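Local atomic coordinates of McyG protein (Microcystis aeruginosa PCC 7806, PDB entry 4R0M), a protein that probably activates a phenylalanine-like starter acid as its adenylate and passes it to a carrier domain in microcystin biosynthesis. Residues 385-390 with 431-436; 332-337 with 419-424; 342-347 with 370-375. All coordinates share one frame; numbering follows the deposited sequence.

Contact 1: residues 385-390 with 431-436. With FA5 (adenosine-5'-[phenylalaninyl-phosphate]), chain C.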
loop_
_atom_site.group_PDB
_atom_site.type_symbol
_atom_site.label_atom_id
_atom_site.label_comp_id
_atom_site.label_asym_id
_atom_site.label_seq_id
_atom_site.Cartn_x
_atom_site.Cartn_y
_atom_site.Cartn_z
ATOM N N ARG A 385 -16.127 0.429 -22.031
ATOM C CA ARG A 385 -14.922 0.390 -22.881
ATOM C C ARG A 385 -14.261 1.752 -23.159
ATOM O O ARG A 385 -13.251 1.810 -23.866
ATOM C CB ARG A 385 -15.172 -0.367 -24.203
ATOM C CG ARG A 385 -15.531 -1.844 -24.063
ATOM C CD ARG A 385 -14.321 -2.712 -23.743
ATOM N NE ARG A 385 -13.308 -2.679 -24.800
ATOM C CZ ARG A 385 -12.158 -3.350 -24.764
ATOM N NH1 ARG A 385 -11.857 -4.118 -23.726
ATOM N NH2 ARG A 385 -11.304 -3.251 -25.774
ATOM N N GLU A 386 -14.813 2.836 -22.614
ATOM C CA GLU A 386 -14.168 4.154 -22.750
ATOM C C GLU A 386 -13.776 4.793 -21.414
ATOM O O GLU A 386 -14.483 4.652 -20.413
ATOM C CB GLU A 386 -14.974 5.110 -23.645
ATOM C CG GLU A 386 -16.250 5.683 -23.050
ATOM C CD GLU A 386 -16.888 6.714 -23.965
ATOM O OE1 GLU A 386 -17.358 6.334 -25.060
ATOM O OE2 GLU A 386 -16.921 7.907 -23.590
ATOM N N ILE A 387 -12.650 5.506 -21.429
ATOM C CA ILE A 387 -12.007 6.037 -20.221
ATOM C C ILE A 387 -12.817 7.144 -19.543
ATOM O O ILE A 387 -13.390 8.008 -20.209
ATOM C CB ILE A 387 -10.579 6.574 -20.516
ATOM C CG1 ILE A 387 -9.862 5.746 -21.600
ATOM C CG2 ILE A 387 -9.753 6.674 -19.236
ATOM C CD1 ILE A 387 -9.451 4.343 -21.199
ATOM N N GLY A 388 -12.852 7.102 -18.213
ATOM C CA GLY A 388 -13.482 8.139 -17.398
ATOM C C GLY A 388 -13.036 8.064 -15.947
ATOM O O GLY A 388 -12.163 7.262 -15.597
ATOM N N ARG A 389 -13.640 8.898 -15.102
ATOM C CA ARG A 389 -13.284 8.963 -13.682
ATOM C C ARG A 389 -13.999 7.868 -12.890
ATOM O O ARG A 389 -15.217 7.697 -13.012
ATOM C CB ARG A 389 -13.606 10.341 -13.085
ATOM C CG ARG A 389 -13.346 11.522 -14.011
ATOM C CD ARG A 389 -13.114 12.831 -13.261
ATOM N NE ARG A 389 -14.080 13.087 -12.189
ATOM C CZ ARG A 389 -15.299 13.594 -12.366
ATOM N NH1 ARG A 389 -15.732 13.899 -13.580
ATOM N NH2 ARG A 389 -16.094 13.789 -11.323
ATOM N N LEU A 390 -13.236 7.134 -12.082
ATOM C CA LEU A 390 -13.786 6.059 -11.259
ATOM C C LEU A 390 -14.428 6.599 -9.989
ATOM O O LEU A 390 -13.801 7.341 -9.230
ATOM C CB LEU A 390 -12.705 5.027 -10.912
ATOM C CG LEU A 390 -13.067 3.878 -9.957
ATOM C CD1 LEU A 390 -14.084 2.921 -10.563
ATOM C CD2 LEU A 390 -11.816 3.124 -9.538
ATOM N N PHE A 431 -11.072 -1.879 -15.124
ATOM C CA PHE A 431 -9.761 -1.724 -15.744
ATOM C C PHE A 431 -9.248 -0.316 -15.439
ATOM O O PHE A 431 -9.777 0.665 -15.966
ATOM C CB PHE A 431 -9.851 -1.915 -17.264
ATOM C CG PHE A 431 -10.218 -3.312 -17.700
ATOM C CD1 PHE A 431 -11.532 -3.770 -17.608
ATOM C CD2 PHE A 431 -9.256 -4.158 -18.243
ATOM C CE1 PHE A 431 -11.870 -5.051 -18.021
ATOM C CE2 PHE A 431 -9.588 -5.438 -18.662
ATOM C CZ PHE A 431 -10.897 -5.884 -18.551
ATOM N N ILE A 432 -8.236 -0.214 -14.579
ATOM C CA ILE A 432 -7.597 1.076 -14.301
ATOM C C ILE A 432 -6.580 1.383 -15.401
ATOM O O ILE A 432 -5.779 0.522 -15.772
ATOM C CB ILE A 432 -6.942 1.117 -12.892
ATOM C CG1 ILE A 432 -8.003 1.004 -11.784
ATOM C CG2 ILE A 432 -6.101 2.376 -12.701
ATOM C CD1 ILE A 432 -9.031 2.118 -11.742
ATOM N N THR A 433 -6.630 2.605 -15.926
ATOM C CA THR A 433 -5.758 3.018 -17.030
ATOM C C THR A 433 -4.713 4.047 -16.600
ATOM O O THR A 433 -3.599 4.073 -17.129
ATOM C CB THR A 433 -6.569 3.559 -18.224
ATOM O OG1 THR A 433 -7.490 4.560 -17.771
ATOM C CG2 THR A 433 -7.347 2.435 -18.890
ATOM N N GLY A 434 -5.079 4.893 -15.641
ATOM C CA GLY A 434 -4.160 5.882 -15.093
ATOM C C GLY A 434 -4.738 6.631 -13.909
ATOM O O GLY A 434 -5.794 6.267 -13.381
ATOM N N ARG A 435 -4.030 7.674 -13.489
ATOM C CA ARG A 435 -4.486 8.552 -12.418
ATOM C C ARG A 435 -4.614 9.988 -12.930
ATOM O O ARG A 435 -3.823 10.426 -13.771
ATOM C CB ARG A 435 -3.536 8.477 -11.215
ATOM C CG ARG A 435 -3.909 9.402 -10.069
ATOM C CD ARG A 435 -3.490 8.862 -8.716
ATOM N NE ARG A 435 -4.029 9.701 -7.649
ATOM C CZ ARG A 435 -5.218 9.533 -7.074
ATOM N NH1 ARG A 435 -6.016 8.535 -7.439
ATOM N NH2 ARG A 435 -5.608 10.365 -6.120
ATOM N N GLU A 436 -5.617 10.701 -12.419
ATOM C CA GLU A 436 -5.874 12.094 -12.789
ATOM C C GLU A 436 -4.649 12.988 -12.612
ATOM O O GLU A 436 -3.879 12.822 -11.662
ATOM C CB GLU A 436 -7.044 12.660 -11.980
ATOM C CG GLU A 436 -8.416 12.322 -12.539
ATOM C CD GLU A 436 -9.519 13.152 -11.910
ATOM O OE1 GLU A 436 -9.805 12.964 -10.707
ATOM O OE2 GLU A 436 -10.105 13.996 -12.622
HETATM C C FA5 C . -3.191 1.453 -1.586
HETATM O O FA5 C . -2.141 1.524 -2.213
HETATM C CA FA5 C . -4.134 0.301 -1.821
HETATM N N FA5 C . -4.303 0.248 -3.253
HETATM C CB FA5 C . -3.554 -1.037 -1.340
HETATM C CG FA5 C . -4.322 -2.332 -1.633
HETATM C CD1 FA5 C . -5.335 -2.441 -2.587
HETATM C CD2 FA5 C . -3.983 -3.485 -0.912
HETATM C CE1 FA5 C . -5.992 -3.660 -2.805
HETATM C CE2 FA5 C . -4.627 -4.709 -1.126
HETATM C CZ FA5 C . -5.640 -4.797 -2.078
HETATM P P FA5 C . -3.310 4.100 -0.970
HETATM O OP1 FA5 C . -1.920 4.507 -0.558
HETATM O OP2 FA5 C . -4.486 4.845 -0.392
HETATM O OP3 FA5 C . -3.509 2.522 -0.640
HETATM O "O5'" FA5 C . -3.362 4.230 -2.576
HETATM C "C5'" FA5 C . -4.547 3.990 -3.331
HETATM C "C4'" FA5 C . -4.243 4.278 -4.793
HETATM O "O4'" FA5 C . -3.292 3.355 -5.339
HETATM C "C3'" FA5 C . -5.459 4.146 -5.687
HETATM O "O3'" FA5 C . -6.276 5.315 -5.658
HETATM C "C2'" FA5 C . -4.828 3.926 -7.042
HETATM O "O2'" FA5 C . -4.450 5.177 -7.628
HETATM C "C1'" FA5 C . -3.570 3.145 -6.726
HETATM N N9 FA5 C . -3.823 1.706 -6.997
HETATM C C8 FA5 C . -4.079 0.765 -6.069
HETATM N N7 FA5 C . -4.262 -0.454 -6.632
HETATM C C5 FA5 C . -4.132 -0.304 -7.963
HETATM C C6 FA5 C . -4.205 -1.186 -9.155
HETATM N N6 FA5 C . -4.464 -2.508 -9.034
HETATM N N1 FA5 C . -4.007 -0.627 -10.372
HETATM C C2 FA5 C . -3.752 0.691 -10.514
HETATM N N3 FA5 C . -3.665 1.548 -9.478
HETATM C C4 FA5 C . -3.845 1.122 -8.200
#

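Contact 2: residues 332-337 with 419-424. With FA5 (adenosine-5'-[phenylalaninyl-phosphate]), chain C.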
loop_
_atom_site.group_PDB
_atom_site.type_symbol
_atom_site.label_atom_id
_atom_site.label_comp_id
_atom_site.label_asym_id
_atom_site.label_seq_id
_atom_site.Cartn_x
_atom_site.Cartn_y
_atom_site.Cartn_z
ATOM N N PRO A 332 -5.058 -9.889 -9.637
ATOM C CA PRO A 332 -4.990 -8.431 -9.703
ATOM C C PRO A 332 -6.248 -7.815 -9.096
ATOM O O PRO A 332 -7.350 -8.310 -9.327
ATOM C CB PRO A 332 -4.911 -8.138 -11.208
ATOM C CG PRO A 332 -5.277 -9.412 -11.890
ATOM C CD PRO A 332 -4.874 -10.507 -10.960
ATOM N N ALA A 333 -6.082 -6.756 -8.311
ATOM C CA ALA A 333 -7.203 -6.169 -7.586
ATOM C C ALA A 333 -7.080 -4.657 -7.484
ATOM O O ALA A 333 -5.986 -4.108 -7.594
ATOM C CB ALA A 333 -7.297 -6.779 -6.196
ATOM N N PHE A 334 -8.210 -3.989 -7.278
ATOM C CA PHE A 334 -8.194 -2.569 -6.961
ATOM C C PHE A 334 -8.644 -2.323 -5.527
ATOM O O PHE A 334 -9.588 -2.950 -5.040
ATOM C CB PHE A 334 -9.057 -1.761 -7.934
ATOM C CG PHE A 334 -9.102 -0.291 -7.622
ATOM C CD1 PHE A 334 -8.052 0.547 -7.986
ATOM C CD2 PHE A 334 -10.189 0.256 -6.949
ATOM C CE1 PHE A 334 -8.091 1.902 -7.691
ATOM C CE2 PHE A 334 -10.232 1.608 -6.646
ATOM C CZ PHE A 334 -9.182 2.432 -7.020
ATOM N N GLY A 335 -7.954 -1.403 -4.864
ATOM C CA GLY A 335 -8.319 -0.968 -3.527
ATOM C C GLY A 335 -7.626 0.332 -3.173
ATOM O O GLY A 335 -6.751 0.802 -3.904
HETATM N N MSE A 336 -8.033 0.918 -2.052
HETATM C CA MSE A 336 -7.433 2.154 -1.553
HETATM C C MSE A 336 -7.702 2.258 -0.082
HETATM O O MSE A 336 -8.498 1.490 0.467
HETATM C CB MSE A 336 -7.962 3.380 -2.306
HETATM C CG MSE A 336 -9.475 3.563 -2.246
HETATM SE SE MSE A 336 -10.072 4.628 -3.794
HETATM C CE MSE A 336 -8.957 6.233 -3.529
ATOM N N THR A 337 -7.033 3.207 0.568
ATOM C CA THR A 337 -7.249 3.488 1.985
ATOM C C THR A 337 -8.714 3.841 2.249
ATOM O O THR A 337 -9.288 3.430 3.260
ATOM C CB THR A 337 -6.326 4.628 2.468
ATOM O OG1 THR A 337 -4.966 4.299 2.156
ATOM C CG2 THR A 337 -6.454 4.841 3.966
ATOM N N THR A 419 -12.472 8.736 -6.691
ATOM C CA THR A 419 -11.204 8.124 -6.299
ATOM C C THR A 419 -9.991 8.914 -6.792
ATOM O O THR A 419 -8.903 8.824 -6.215
ATOM C CB THR A 419 -11.098 6.682 -6.835
ATOM O OG1 THR A 419 -10.977 6.708 -8.262
ATOM C CG2 THR A 419 -12.330 5.863 -6.449
ATOM N N GLY A 420 -10.184 9.680 -7.864
ATOM C CA GLY A 420 -9.084 10.365 -8.539
ATOM C C GLY A 420 -8.365 9.451 -9.517
ATOM O O GLY A 420 -7.297 9.795 -10.027
ATOM N N ASP A 421 -8.956 8.284 -9.772
ATOM C CA ASP A 421 -8.403 7.306 -10.708
ATOM C C ASP A 421 -9.159 7.283 -12.034
ATOM O O ASP A 421 -10.354 7.592 -12.089
ATOM C CB ASP A 421 -8.393 5.904 -10.086
ATOM C CG ASP A 421 -7.363 5.764 -8.983
ATOM O OD1 ASP A 421 -6.170 6.031 -9.244
ATOM O OD2 ASP A 421 -7.748 5.383 -7.857
ATOM N N LEU A 422 -8.447 6.910 -13.096
ATOM C CA LEU A 422 -9.018 6.831 -14.437
ATOM C C LEU A 422 -9.059 5.393 -14.936
ATOM O O LEU A 422 -8.142 4.610 -14.682
ATOM C CB LEU A 422 -8.214 7.694 -15.416
ATOM C CG LEU A 422 -8.213 9.214 -15.215
ATOM C CD1 LEU A 422 -7.004 9.838 -15.895
ATOM C CD2 LEU A 422 -9.504 9.845 -15.719
ATOM N N GLY A 423 -10.128 5.055 -15.650
ATOM C CA GLY A 423 -10.275 3.728 -16.233
ATOM C C GLY A 423 -11.596 3.508 -16.942
ATOM O O GLY A 423 -12.314 4.460 -17.254
ATOM N N TYR A 424 -11.910 2.240 -17.194
ATOM C CA TYR A 424 -13.153 1.865 -17.863
ATOM C C TYR A 424 -13.702 0.551 -17.326
ATOM O O TYR A 424 -12.982 -0.223 -16.687
ATOM C CB TYR A 424 -12.953 1.777 -19.384
ATOM C CG TYR A 424 -11.971 0.714 -19.838
ATOM C CD1 TYR A 424 -10.614 1.000 -19.962
ATOM C CD2 TYR A 424 -12.405 -0.576 -20.157
ATOM C CE1 TYR A 424 -9.714 0.031 -20.381
ATOM C CE2 TYR A 424 -11.512 -1.550 -20.576
ATOM C CZ TYR A 424 -10.169 -1.241 -20.687
ATOM O OH TYR A 424 -9.277 -2.200 -21.101
HETATM C C FA5 C . -3.191 1.453 -1.586
HETATM O O FA5 C . -2.141 1.524 -2.213
HETATM C CA FA5 C . -4.134 0.301 -1.821
HETATM N N FA5 C . -4.303 0.248 -3.253
HETATM C CB FA5 C . -3.554 -1.037 -1.340
HETATM C CG FA5 C . -4.322 -2.332 -1.633
HETATM C CD1 FA5 C . -5.335 -2.441 -2.587
HETATM C CD2 FA5 C . -3.983 -3.485 -0.912
HETATM C CE1 FA5 C . -5.992 -3.660 -2.805
HETATM C CE2 FA5 C . -4.627 -4.709 -1.126
HETATM C CZ FA5 C . -5.640 -4.797 -2.078
HETATM P P FA5 C . -3.310 4.100 -0.970
HETATM O OP1 FA5 C . -1.920 4.507 -0.558
HETATM O OP2 FA5 C . -4.486 4.845 -0.392
HETATM O OP3 FA5 C . -3.509 2.522 -0.640
HETATM O "O5'" FA5 C . -3.362 4.230 -2.576
HETATM C "C5'" FA5 C . -4.547 3.990 -3.331
HETATM C "C4'" FA5 C . -4.243 4.278 -4.793
HETATM O "O4'" FA5 C . -3.292 3.355 -5.339
HETATM C "C3'" FA5 C . -5.459 4.146 -5.687
HETATM O "O3'" FA5 C . -6.276 5.315 -5.658
HETATM C "C2'" FA5 C . -4.828 3.926 -7.042
HETATM O "O2'" FA5 C . -4.450 5.177 -7.628
HETATM C "C1'" FA5 C . -3.570 3.145 -6.726
HETATM N N9 FA5 C . -3.823 1.706 -6.997
HETATM C C8 FA5 C . -4.079 0.765 -6.069
HETATM N N7 FA5 C . -4.262 -0.454 -6.632
HETATM C C5 FA5 C . -4.132 -0.304 -7.963
HETATM C C6 FA5 C . -4.205 -1.186 -9.155
HETATM N N6 FA5 C . -4.464 -2.508 -9.034
HETATM N N1 FA5 C . -4.007 -0.627 -10.372
HETATM C C2 FA5 C . -3.752 0.691 -10.514
HETATM N N3 FA5 C . -3.665 1.548 -9.478
HETATM C C4 FA5 C . -3.845 1.122 -8.200
#

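Contact 3: residues 342-347 with 370-375. With FA5 (adenosine-5'-[phenylalaninyl-phosphate]), chain C.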
loop_
_atom_site.group_PDB
_atom_site.type_symbol
_atom_site.label_atom_id
_atom_site.label_comp_id
_atom_site.label_asym_id
_atom_site.label_seq_id
_atom_site.Cartn_x
_atom_site.Cartn_y
_atom_site.Cartn_z
ATOM N N GLY A 342 -8.762 -3.632 -0.590
ATOM C CA GLY A 342 -9.465 -4.254 -1.722
ATOM C C GLY A 342 -10.959 -4.015 -1.826
ATOM O O GLY A 342 -11.692 -4.196 -0.855
ATOM N N ILE A 343 -11.406 -3.603 -3.012
ATOM C CA ILE A 343 -12.831 -3.386 -3.289
ATOM C C ILE A 343 -13.307 -4.151 -4.533
ATOM O O ILE A 343 -14.485 -4.507 -4.631
ATOM C CB ILE A 343 -13.192 -1.881 -3.379
ATOM C CG1 ILE A 343 -14.715 -1.685 -3.351
ATOM C CG2 ILE A 343 -12.557 -1.229 -4.604
ATOM C CD1 ILE A 343 -15.167 -0.264 -3.099
ATOM N N THR A 344 -12.397 -4.392 -5.479
ATOM C CA THR A 344 -12.665 -5.293 -6.601
ATOM C C THR A 344 -11.608 -6.394 -6.627
ATOM O O THR A 344 -10.461 -6.166 -6.244
ATOM C CB THR A 344 -12.697 -4.576 -7.976
ATOM O OG1 THR A 344 -11.372 -4.176 -8.353
ATOM C CG2 THR A 344 -13.621 -3.360 -7.963
ATOM N N TRP A 345 -12.004 -7.586 -7.068
ATOM C CA TRP A 345 -11.094 -8.728 -7.130
ATOM C C TRP A 345 -11.241 -9.444 -8.438
ATOM O O TRP A 345 -12.359 -9.710 -8.884
ATOM C CB TRP A 345 -11.359 -9.701 -5.983
ATOM C CG TRP A 345 -11.308 -9.071 -4.609
ATOM C CD1 TRP A 345 -12.376 -8.595 -3.855
ATOM C CD2 TRP A 345 -10.119 -8.829 -3.779
ATOM N NE1 TRP A 345 -11.943 -8.095 -2.654
ATOM C CE2 TRP A 345 -10.602 -8.201 -2.545
ATOM C CE3 TRP A 345 -8.756 -9.062 -3.926
ATOM C CZ2 TRP A 345 -9.741 -7.833 -1.521
ATOM C CZ3 TRP A 345 -7.898 -8.685 -2.887
ATOM C CH2 TRP A 345 -8.381 -8.083 -1.716
ATOM N N SER A 346 -10.112 -9.758 -9.067
ATOM C CA SER A 346 -10.106 -10.545 -10.292
ATOM C C SER A 346 -10.496 -11.985 -9.984
ATOM O O SER A 346 -10.243 -12.482 -8.882
ATOM C CB SER A 346 -8.724 -10.504 -10.947
ATOM O OG SER A 346 -8.676 -11.291 -12.125
ATOM N N ALA A 347 -11.116 -12.647 -10.957
ATOM C CA ALA A 347 -11.435 -14.068 -10.849
ATOM C C ALA A 347 -10.181 -14.924 -11.032
ATOM O O ALA A 347 -10.175 -16.109 -10.700
ATOM C CB ALA A 347 -12.501 -14.452 -11.866
ATOM N N ALA A 370 -20.811 -3.330 -2.578
ATOM C CA ALA A 370 -20.121 -2.242 -3.264
ATOM C C ALA A 370 -20.622 -2.019 -4.689
ATOM O O ALA A 370 -20.993 -2.966 -5.388
ATOM C CB ALA A 370 -18.620 -2.487 -3.262
ATOM N N THR A 371 -20.623 -0.755 -5.106
ATOM C CA THR A 371 -20.956 -0.376 -6.479
ATOM C C THR A 371 -19.887 0.564 -7.032
ATOM O O THR A 371 -19.450 1.488 -6.344
ATOM C CB THR A 371 -22.339 0.305 -6.561
ATOM O OG1 THR A 371 -23.284 -0.427 -5.769
ATOM C CG2 THR A 371 -22.831 0.365 -8.005
ATOM N N ILE A 372 -19.464 0.314 -8.268
ATOM C CA ILE A 372 -18.485 1.170 -8.948
ATOM C C ILE A 372 -19.019 1.677 -10.290
ATOM O O ILE A 372 -19.849 1.020 -10.925
ATOM C CB ILE A 372 -17.112 0.473 -9.132
ATOM C CG1 ILE A 372 -17.221 -0.755 -10.044
ATOM C CG2 ILE A 372 -16.514 0.093 -7.782
ATOM C CD1 ILE A 372 -15.883 -1.334 -10.456
ATOM N N ARG A 373 -18.544 2.849 -10.712
ATOM C CA ARG A 373 -18.947 3.437 -11.992
ATOM C C ARG A 373 -17.855 4.302 -12.631
ATOM O O ARG A 373 -16.949 4.793 -11.949
ATOM C CB ARG A 373 -20.252 4.233 -11.843
ATOM C CG ARG A 373 -20.126 5.540 -11.075
ATOM C CD ARG A 373 -21.460 6.259 -10.999
ATOM N NE ARG A 373 -21.310 7.650 -10.576
ATOM C CZ ARG A 373 -22.322 8.491 -10.374
ATOM N NH1 ARG A 373 -23.577 8.091 -10.548
ATOM N NH2 ARG A 373 -22.079 9.737 -9.994
ATOM N N ILE A 374 -17.961 4.475 -13.947
ATOM C CA ILE A 374 -17.047 5.309 -14.723
ATOM C C ILE A 374 -17.842 6.455 -15.349
ATOM O O ILE A 374 -18.727 6.226 -16.180
ATOM C CB ILE A 374 -16.328 4.486 -15.821
ATOM C CG1 ILE A 374 -15.438 3.390 -15.206
ATOM C CG2 ILE A 374 -15.539 5.386 -16.766
ATOM C CD1 ILE A 374 -14.251 3.878 -14.394
ATOM N N VAL A 375 -17.525 7.682 -14.938
ATOM C CA VAL A 375 -18.262 8.868 -15.386
ATOM C C VAL A 375 -17.396 9.863 -16.160
ATOM O O VAL A 375 -16.163 9.801 -16.115
ATOM C CB VAL A 375 -18.945 9.607 -14.206
ATOM C CG1 VAL A 375 -20.031 8.743 -13.583
ATOM C CG2 VAL A 375 -17.924 10.041 -13.163
HETATM C C FA5 C . -3.191 1.453 -1.586
HETATM O O FA5 C . -2.141 1.524 -2.213
HETATM C CA FA5 C . -4.134 0.301 -1.821
HETATM N N FA5 C . -4.303 0.248 -3.253
HETATM C CB FA5 C . -3.554 -1.037 -1.340
HETATM C CG FA5 C . -4.322 -2.332 -1.633
HETATM C CD1 FA5 C . -5.335 -2.441 -2.587
HETATM C CD2 FA5 C . -3.983 -3.485 -0.912
HETATM C CE1 FA5 C . -5.992 -3.660 -2.805
HETATM C CE2 FA5 C . -4.627 -4.709 -1.126
HETATM C CZ FA5 C . -5.640 -4.797 -2.078
HETATM P P FA5 C . -3.310 4.100 -0.970
HETATM O OP1 FA5 C . -1.920 4.507 -0.558
HETATM O OP2 FA5 C . -4.486 4.845 -0.392
HETATM O OP3 FA5 C . -3.509 2.522 -0.640
HETATM O "O5'" FA5 C . -3.362 4.230 -2.576
HETATM C "C5'" FA5 C . -4.547 3.990 -3.331
HETATM C "C4'" FA5 C . -4.243 4.278 -4.793
HETATM O "O4'" FA5 C . -3.292 3.355 -5.339
HETATM C "C3'" FA5 C . -5.459 4.146 -5.687
HETATM O "O3'" FA5 C . -6.276 5.315 -5.658
HETATM C "C2'" FA5 C . -4.828 3.926 -7.042
HETATM O "O2'" FA5 C . -4.450 5.177 -7.628
HETATM C "C1'" FA5 C . -3.570 3.145 -6.726
HETATM N N9 FA5 C . -3.823 1.706 -6.997
HETATM C C8 FA5 C . -4.079 0.765 -6.069
HETATM N N7 FA5 C . -4.262 -0.454 -6.632
HETATM C C5 FA5 C . -4.132 -0.304 -7.963
HETATM C C6 FA5 C . -4.205 -1.186 -9.155
HETATM N N6 FA5 C . -4.464 -2.508 -9.034
HETATM N N1 FA5 C . -4.007 -0.627 -10.372
HETATM C C2 FA5 C . -3.752 0.691 -10.514
HETATM N N3 FA5 C . -3.665 1.548 -9.478
HETATM C C4 FA5 C . -3.845 1.122 -8.200
#

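Contact 1: residues 385-390 with 431-436
The antiparallel sheet beside the adenylate pocket of this ANL-family adenylation domain brings 385-390 and 431-436 together, the touching parts running 84° apart. Ile387 and Thr433 reach toward each other, tip to tip. CG2 of Ile387 lies 3.4 Å from OG1 of Thr433, and CD1 of Ile387 is 3.7 Å from CG2 of Thr433. With chi1 at 51°, OG1 of Thr433 is tucked between its own backbone N and carbonyl carbon; the hydroxyl, covered by the isoleucine, also makes a weak hydrogen bond to Leu422 O. A threonine suits the place because one branch offers a methyl for packing while the other serves a backbone carbonyl.

Further along, CD2 of Leu390 meets CD1 of Ile432 at 3.7 Å, the two side chains crossing at about a right angle. Ile432 is branched at CB and so works on two fronts: CD1 goes to the leucine, while CG2 touches C2 of the adenine at 3.6 Å.

Arg389 and Glu436 are close without forming a salt bridge. OE2 of Glu436 lies 3.3 Å from CD of Arg389 but 4.1 Å from its NE, with the carboxylate and guanidinium planes only 24° apart. The attraction is therefore probably a longer-range one, and NH2 of Arg389 finds its hydrogen bond at Asn379 OD1.

Thr433 and Gly434 form a classic beta bulge opposite Leu422. Strand 421-426 lies between the two segments and pairs with both, while Leu390 also packs on Ile372 and Ile374 of strand 370-375. Phe334 of strand 330-336 touches both Leu390 and Ile432, joining this sheet to the large mixed one.

Contact 2: residues 332-337 with 419-424
The segment 332-337, on strand 330-336, and the segment 419-424 share no hydrogen bond, their nearest CA atoms, those of Met336 and Thr419, staying 8.5 Å apart where the segment 419-424 turns a corner at Gly420. Side chains bridge the gap. Phe334 sends its ring across with CG anti to the backbone N (chi1 178°), and OD2 of Asp421 sits at the ring edge, in its plane, 3.4 Å from CZ. Carboxylate and ring planes are perpendicular, an arrangement that sets the negative oxygen against the slightly positive ring hydrogens.

The same carboxylate grips the ribose with both oxygens: O2' of the adenylate donates to OD1 of Asp421 at 2.5 Å, and O3' donates to OD2 at 2.6 Å. A short acidic residue is well matched to two neighbouring hydroxyls, and Arg435 makes a salt bridge to OD1. An asparagine at this position would probably cost one ribose hydroxyl its acceptor and leave Arg435 without its opposite charge.

Met336, a selenomethionine, crosses Thr419 at about a right angle, SE lying 3.7 Å from CG2 of Thr419, while its flexible chain brings CE near the ribose O3'. Thr419 begins an ST turn, its OG1 accepting from Asp421 N at 3.0 Å, which probably steadies the aspartate. A CB on Gly335 would clash with CE1 of the ligand's phenyl ring, so a glycine suits the place; its carbonyl O takes the ligand amine N at 2.6 Å, and OG1 of Thr337 donates to phosphate oxygen OP2.

Strand 330-336 belongs to the large mixed sheet, paired with 341-345, and 421-426 to the antiparallel sheet. Ile392 of strand 388-394 packs on both Met336 and Thr419, and Leu430 of strand 429-435 touches Phe334.

Contact 3: residues 342-347 with 370-375
Ile343 extends away from its backbone, with CG1 anti to the N (chi1 -167°) and chi2 also near 180°, and this stretched chain lies against the methyl of Ala370. CG1 of Ile343 is 4.0 Å from CB of Ala370, and CD1 of Ile343 is hardly farther, at 4.1 Å. The small alanine lets the longer isoleucine lie over it. On the other strand Ile372 is likewise extended beyond CB (chi2 170°), which carries CD1 to within 3.9 Å of CG2 of Thr344; these two side chains cross at about a right angle.

Ile343 and Thr344 form a classic beta bulge opposite Phe334. The bulge lets consecutive residues both take part in the contact, Ile343 on Ala370 and Thr344 on Ile372. The contact thereby packs strand 341-345 of the large mixed sheet against strand 370-375 of the antiparallel one, side chain to side chain and without hydrogen bonds between them. Threonine suits this boundary: its methyl faces the isoleucine, while OG1 is hydrogen-bonded to Leu363 O.

Just before the bulge, Gly342 N lies 3.5 Å from CE1 of the ligand's phenyl ring. A CB on this glycine would clash with CZ2 of Trp345, whose indole packs against Met202 and Met209 of helix 196-210.

How the contacts relate
From the N terminus, strand 330-336 comes first and opens contact 2. The chain then turns into its antiparallel neighbour 341-345, and contact 3 closes a short loop that holds no helix when 370-375 is reached. Strand 388-394 follows, pairing with 370-375 and opening contact 1 after contact 3 has closed. At 419-424 contact 2 closes, with contact 3 nested inside its loop, and the next strand, 429-435, completes contact 1; contacts 1 and 2 therefore cross. Contacts 2 and 3 join the mixed sheet to the antiparallel sheet, whereas contact 1 links two strands within the latter, and all three border the bound adenylate.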